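Local coordinates for condensin complex subunit 3 (Schizosaccharomyces pombe, PDB 5OQR), which serves as a regulatory subunit of condensin, the complex that converts interphase chromatin into condensed, mitotic-like chromosomes, at residues S310-R315 with S359-E364; I369-D374 with H405-R410. All coordinates share one frame; numbering follows the deposited sequence.

Interaction 1: S310-R315 with S359-E364; sequences SSLLAR and SCFIIE
Ser311 OG, which presses on Ile362, shares its hydroxyl between two carbonyls of the preceding turn, Thr307 O, the stronger partner, and Ala308 O. The contact belongs to an alpha-solenoid of HEAT type: helices 308-324 and 356-372 lie side by side, their axes 9.0 Å apart at closest approach in these segments and turned by only 13°, with the same N-to-C direction. At the nearest point the CA atoms of Ser311 and Ile362 are 5.6 Å apart, a close spacing consistent with the small serine at this point. Its chi1 of 66° sets OG between backbone N and carbonyl carbon, a position that suits bonding back to the previous turn. From there the hydroxyl lies against Ile362, with OG 3.6 Å from CA and 3.7 Å from CG1, while Ser311 CB rests near the other branch, CG2.

Beside this pair, the Phe361 ring slants across Leu312. CG of Phe361 stands anti to the backbone N (chi1 -173°), which swings the ring toward the opposite helix; its CE2 meets Leu312 CB and its CZ meets Leu312 CD1 at 3.9 Å. Leu312 also packs on Ala278 and Val279 of helix 275-288, extending this apolar layer.

A turn further on, Arg315 forms a salt bridge to Glu319, a hydrogen bond to Gln365 and a cation-pi contact with Tyr368. Glu364, of opposite charge, is too far away to bond it directly. A water spans the gap, lying in the guanidinium plane at its edge, 3.1 Å from Arg315 NH2, and donating to Glu364 OE1 at 2.8 Å.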
loop_
_atom_site.group_PDB
_atom_site.type_symbol
_atom_site.label_atom_id
_atom_site.label_comp_id
_atom_site.label_asym_id
_atom_site.label_seq_id
_atom_site.Cartn_x
_atom_site.Cartn_y
_atom_site.Cartn_z
ATOM N N SER A 310 -5.044 -15.475 24.631
ATOM C CA SER A 310 -5.471 -14.830 25.866
ATOM C C SER A 310 -4.468 -13.774 26.312
ATOM O O SER A 310 -4.856 -12.691 26.762
ATOM C CB SER A 310 -5.668 -15.891 26.948
ATOM O OG SER A 310 -5.457 -15.363 28.242
ATOM N N SER A 311 -3.172 -14.062 26.181
ATOM C CA SER A 311 -2.159 -13.109 26.623
ATOM C C SER A 311 -2.074 -11.917 25.678
ATOM O O SER A 311 -1.875 -10.780 26.120
ATOM C CB SER A 311 -0.802 -13.801 26.738
ATOM O OG SER A 311 -0.332 -14.221 25.471
ATOM N N LEU A 312 -2.217 -12.157 24.374
ATOM C CA LEU A 312 -2.192 -11.060 23.415
ATOM C C LEU A 312 -3.364 -10.115 23.637
ATOM O O LEU A 312 -3.230 -8.898 23.474
ATOM C CB LEU A 312 -2.218 -11.609 21.991
ATOM C CG LEU A 312 -2.129 -10.565 20.876
ATOM C CD1 LEU A 312 -0.734 -9.988 20.795
ATOM C CD2 LEU A 312 -2.528 -11.177 19.560
ATOM N N LEU A 313 -4.524 -10.658 24.007
ATOM C CA LEU A 313 -5.691 -9.816 24.249
ATOM C C LEU A 313 -5.455 -8.863 25.411
ATOM O O LEU A 313 -5.837 -7.689 25.348
ATOM C CB LEU A 313 -6.917 -10.689 24.517
ATOM C CG LEU A 313 -8.203 -9.933 24.854
ATOM C CD1 LEU A 313 -8.613 -9.016 23.709
ATOM C CD2 LEU A 313 -9.311 -10.914 25.187
ATOM N N ALA A 314 -4.839 -9.348 26.490
ATOM C CA ALA A 314 -4.580 -8.487 27.637
ATOM C C ALA A 314 -3.569 -7.402 27.289
ATOM O O ALA A 314 -3.738 -6.241 27.677
ATOM C CB ALA A 314 -4.089 -9.325 28.818
ATOM N N ARG A 315 -2.514 -7.758 26.554
ATOM C CA ARG A 315 -1.504 -6.773 26.182
ATOM C C ARG A 315 -2.092 -5.697 25.278
ATOM O O ARG A 315 -1.715 -4.523 25.373
ATOM C CB ARG A 315 -0.325 -7.474 25.505
ATOM C CG ARG A 315 0.624 -6.549 24.750
ATOM C CD ARG A 315 0.239 -6.435 23.279
ATOM N NE ARG A 315 1.203 -5.647 22.514
ATOM C CZ ARG A 315 2.097 -6.142 21.665
ATOM N NH1 ARG A 315 2.922 -5.323 21.031
ATOM N NH2 ARG A 315 2.177 -7.446 21.435
ATOM N N SER A 359 4.724 -20.400 25.352
ATOM C CA SER A 359 5.149 -19.672 26.543
ATOM C C SER A 359 6.056 -18.504 26.184
ATOM O O SER A 359 5.997 -17.449 26.825
ATOM C CB SER A 359 5.854 -20.619 27.515
ATOM O OG SER A 359 4.917 -21.428 28.201
ATOM N N CYS A 360 6.909 -18.672 25.174
ATOM C CA CYS A 360 7.708 -17.550 24.695
ATOM C C CYS A 360 6.817 -16.396 24.257
ATOM O O CYS A 360 7.092 -15.233 24.571
ATOM C CB CYS A 360 8.605 -17.996 23.542
ATOM S SG CYS A 360 9.952 -19.079 24.027
ATOM N N PHE A 361 5.736 -16.703 23.539
ATOM C CA PHE A 361 4.805 -15.666 23.114
ATOM C C PHE A 361 4.090 -15.045 24.306
ATOM O O PHE A 361 3.910 -13.824 24.359
ATOM C CB PHE A 361 3.800 -16.254 22.125
ATOM C CG PHE A 361 2.903 -15.233 21.491
ATOM C CD1 PHE A 361 3.386 -14.379 20.515
ATOM C CD2 PHE A 361 1.574 -15.132 21.862
ATOM C CE1 PHE A 361 2.565 -13.440 19.929
ATOM C CE2 PHE A 361 0.748 -14.196 21.277
ATOM C CZ PHE A 361 1.243 -13.349 20.310
ATOM N N ILE A 362 3.679 -15.869 25.273
ATOM C CA ILE A 362 2.992 -15.355 26.456
ATOM C C ILE A 362 3.913 -14.435 27.247
ATOM O O ILE A 362 3.528 -13.328 27.638
ATOM C CB ILE A 362 2.480 -16.521 27.322
ATOM C CG1 ILE A 362 1.423 -17.319 26.558
ATOM C CG2 ILE A 362 1.901 -16.011 28.638
ATOM C CD1 ILE A 362 1.100 -18.659 27.174
ATOM N N ILE A 363 5.140 -14.888 27.509
ATOM C CA ILE A 363 6.100 -14.060 28.236
ATOM C C ILE A 363 6.340 -12.756 27.489
ATOM O O ILE A 363 6.441 -11.684 28.097
ATOM C CB ILE A 363 7.409 -14.843 28.459
ATOM C CG1 ILE A 363 7.163 -16.008 29.420
ATOM C CG2 ILE A 363 8.508 -13.929 29.005
ATOM C CD1 ILE A 363 8.284 -17.023 29.460
ATOM N N GLU A 364 6.435 -12.828 26.162
ATOM C CA GLU A 364 6.589 -11.626 25.350
ATOM C C GLU A 364 5.485 -10.617 25.648
ATOM O O GLU A 364 5.752 -9.431 25.864
ATOM C CB GLU A 364 6.588 -12.012 23.873
ATOM C CG GLU A 364 6.895 -10.880 22.923
ATOM C CD GLU A 364 6.995 -11.355 21.486
ATOM O OE1 GLU A 364 6.557 -10.619 20.576
ATOM O OE2 GLU A 364 7.501 -12.476 21.270
HETATM O O HOH W 1 4.020 -9.524 20.127
#

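Interaction 2: I369-D374 with H405-R410; sequences IGLSQD and HIELLR
The C-terminal part of helix 356-372 runs alongside helix 399-412 in broadly the same direction, with Leu371 and Leu408 nearest at 5.7 Å between CA atoms. Gly370 lies next to this point, and the absence of a side chain there probably lets Leu408 extend over the backbone: its CD1 sits 3.8 Å from Gly370 C. Leu408 reaches it with CG anti to the backbone N (chi1 179°), which carries the branched end toward the neighbouring helix.

Leu371 comes from the other direction and spans two residues. Its CD2 rests on the backbone of Leu408, 3.6 Å from CA, and also 3.8 Å from Glu407 CG; CD1 lies against the carboxylate end of Glu407, 4.0 Å from CD. The extended glutamate crosses the leucine at about a right angle; its methylene part covers Leu371, while OE1 turns to a partner outside both segments, a basic side chain of the other protein in the assembly, with which it forms a salt bridge. Lys411 NZ, from helix 399-412, hydrogen-bonds to Leu371 O and Gln373 O.

Packing of this kind between roughly parallel helices separated in sequence by another helix, here reaching a helix of the sixth HEAT repeat, is characteristic of the HEAT-repeat solenoid.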
loop_
_atom_site.group_PDB
_atom_site.type_symbol
_atom_site.label_atom_id
_atom_site.label_comp_id
_atom_site.label_asym_id
_atom_site.label_seq_id
_atom_site.Cartn_x
_atom_site.Cartn_y
_atom_site.Cartn_z
ATOM N N ILE A 369 3.406 -5.552 28.569
ATOM C CA ILE A 369 2.599 -4.921 29.607
ATOM C C ILE A 369 3.498 -4.265 30.643
ATOM O O ILE A 369 3.210 -3.166 31.128
ATOM C CB ILE A 369 1.652 -5.950 30.250
ATOM C CG1 ILE A 369 0.692 -6.513 29.200
ATOM C CG2 ILE A 369 0.864 -5.315 31.388
ATOM C CD1 ILE A 369 -0.053 -7.745 29.646
ATOM N N GLY A 370 4.604 -4.922 30.990
ATOM C CA GLY A 370 5.495 -4.370 31.995
ATOM C C GLY A 370 6.227 -3.136 31.510
ATOM O O GLY A 370 6.421 -2.182 32.266
ATOM N N LEU A 371 6.648 -3.137 30.245
ATOM C CA LEU A 371 7.283 -1.957 29.671
ATOM C C LEU A 371 6.346 -0.759 29.637
ATOM O O LEU A 371 6.818 0.382 29.609
ATOM C CB LEU A 371 7.783 -2.269 28.260
ATOM C CG LEU A 371 9.073 -3.087 28.190
ATOM C CD1 LEU A 371 9.228 -3.741 26.833
ATOM C CD2 LEU A 371 10.270 -2.210 28.489
ATOM N N SER A 372 5.033 -0.987 29.645
ATOM C CA SER A 372 4.082 0.115 29.575
ATOM C C SER A 372 3.867 0.783 30.925
ATOM O O SER A 372 3.528 1.970 30.976
ATOM C CB SER A 372 2.745 -0.387 29.034
ATOM O OG SER A 372 2.110 -1.238 29.969
ATOM N N GLN A 373 4.052 0.050 32.019
ATOM C CA GLN A 373 3.758 0.588 33.340
ATOM C C GLN A 373 4.751 1.682 33.708
ATOM O O GLN A 373 5.940 1.594 33.395
ATOM C CB GLN A 373 3.817 -0.516 34.397
ATOM C CG GLN A 373 3.128 -1.821 34.031
ATOM C CD GLN A 373 1.623 -1.687 33.921
ATOM O OE1 GLN A 373 1.107 -0.738 33.331
ATOM N NE2 GLN A 373 0.905 -2.643 34.501
ATOM N N ASP A 374 4.259 2.717 34.381
ATOM C CA ASP A 374 5.110 3.693 35.055
ATOM C C ASP A 374 4.979 3.384 36.543
ATOM O O ASP A 374 4.066 3.863 37.216
ATOM C CB ASP A 374 4.714 5.125 34.732
ATOM C CG ASP A 374 5.670 6.137 35.328
ATOM O OD1 ASP A 374 5.301 7.326 35.416
ATOM O OD2 ASP A 374 6.791 5.742 35.713
ATOM N N HIS A 405 13.724 -8.450 27.808
ATOM C CA HIS A 405 14.178 -8.542 29.191
ATOM C C HIS A 405 15.152 -7.423 29.520
ATOM O O HIS A 405 15.012 -6.739 30.539
ATOM C CB HIS A 405 14.828 -9.901 29.444
ATOM C CG HIS A 405 13.856 -10.978 29.807
ATOM N ND1 HIS A 405 13.313 -11.838 28.878
ATOM C CD2 HIS A 405 13.324 -11.329 31.000
ATOM C CE1 HIS A 405 12.491 -12.675 29.484
ATOM N NE2 HIS A 405 12.480 -12.386 30.771
ATOM N N ILE A 406 16.157 -7.229 28.667
ATOM C CA ILE A 406 17.162 -6.203 28.915
ATOM C C ILE A 406 16.572 -4.812 28.733
ATOM O O ILE A 406 16.988 -3.862 29.405
ATOM C CB ILE A 406 18.377 -6.441 28.004
ATOM C CG1 ILE A 406 19.057 -7.757 28.397
ATOM C CG2 ILE A 406 19.357 -5.268 28.084
ATOM C CD1 ILE A 406 20.200 -8.180 27.501
ATOM N N GLU A 407 15.603 -4.661 27.830
ATOM C CA GLU A 407 14.934 -3.375 27.673
ATOM C C GLU A 407 14.115 -3.031 28.910
ATOM O O GLU A 407 14.133 -1.887 29.377
ATOM C CB GLU A 407 14.049 -3.403 26.428
ATOM C CG GLU A 407 13.269 -2.128 26.178
ATOM C CD GLU A 407 12.427 -2.203 24.918
ATOM O OE1 GLU A 407 12.570 -3.187 24.161
ATOM O OE2 GLU A 407 11.618 -1.279 24.686
ATOM N N LEU A 408 13.392 -4.011 29.454
ATOM C CA LEU A 408 12.633 -3.789 30.679
ATOM C C LEU A 408 13.553 -3.568 31.872
ATOM O O LEU A 408 13.222 -2.797 32.777
ATOM C CB LEU A 408 11.704 -4.977 30.922
ATOM C CG LEU A 408 10.819 -4.972 32.166
ATOM C CD1 LEU A 408 9.894 -3.776 32.186
ATOM C CD2 LEU A 408 10.024 -6.264 32.218
ATOM N N LEU A 409 14.711 -4.228 31.888
ATOM C CA LEU A 409 15.693 -3.980 32.935
ATOM C C LEU A 409 16.111 -2.515 32.948
ATOM O O LEU A 409 16.096 -1.861 33.997
ATOM C CB LEU A 409 16.904 -4.888 32.725
ATOM C CG LEU A 409 17.792 -5.142 33.939
ATOM C CD1 LEU A 409 17.145 -6.157 34.865
ATOM C CD2 LEU A 409 19.165 -5.610 33.498
ATOM N N ARG A 410 16.489 -1.982 31.784
ATOM C CA ARG A 410 16.842 -0.568 31.679
ATOM C C ARG A 410 15.753 0.322 32.256
ATOM O O ARG A 410 16.040 1.283 32.978
ATOM C CB ARG A 410 17.096 -0.207 30.214
ATOM C CG ARG A 410 17.273 1.282 29.940
ATOM C CD ARG A 410 18.521 1.831 30.606
ATOM N NE ARG A 410 18.643 3.273 30.420
ATOM C CZ ARG A 410 18.209 4.189 31.280
ATOM N NH1 ARG A 410 17.616 3.830 32.410
ATOM N NH2 ARG A 410 18.369 5.477 31.009
#

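Interactions 1 and 2 come one after the other along the chain, without overlap, and their centres lie about 15 Å apart. Helix 356-372 serves both: its middle part packs on helix 308-324 and its C-terminal end on helix 399-412, which belongs to HEAT repeat 6. The two contacts also touch directly, as Ile369 CG1 lies 3.7 Å from Arg315 CA and Ile363 meets the imidazole of His405. The shared helix thus lies between its two neighbours, consistent with a continuous layer of the solenoid, from a buried contact to a partly buried one.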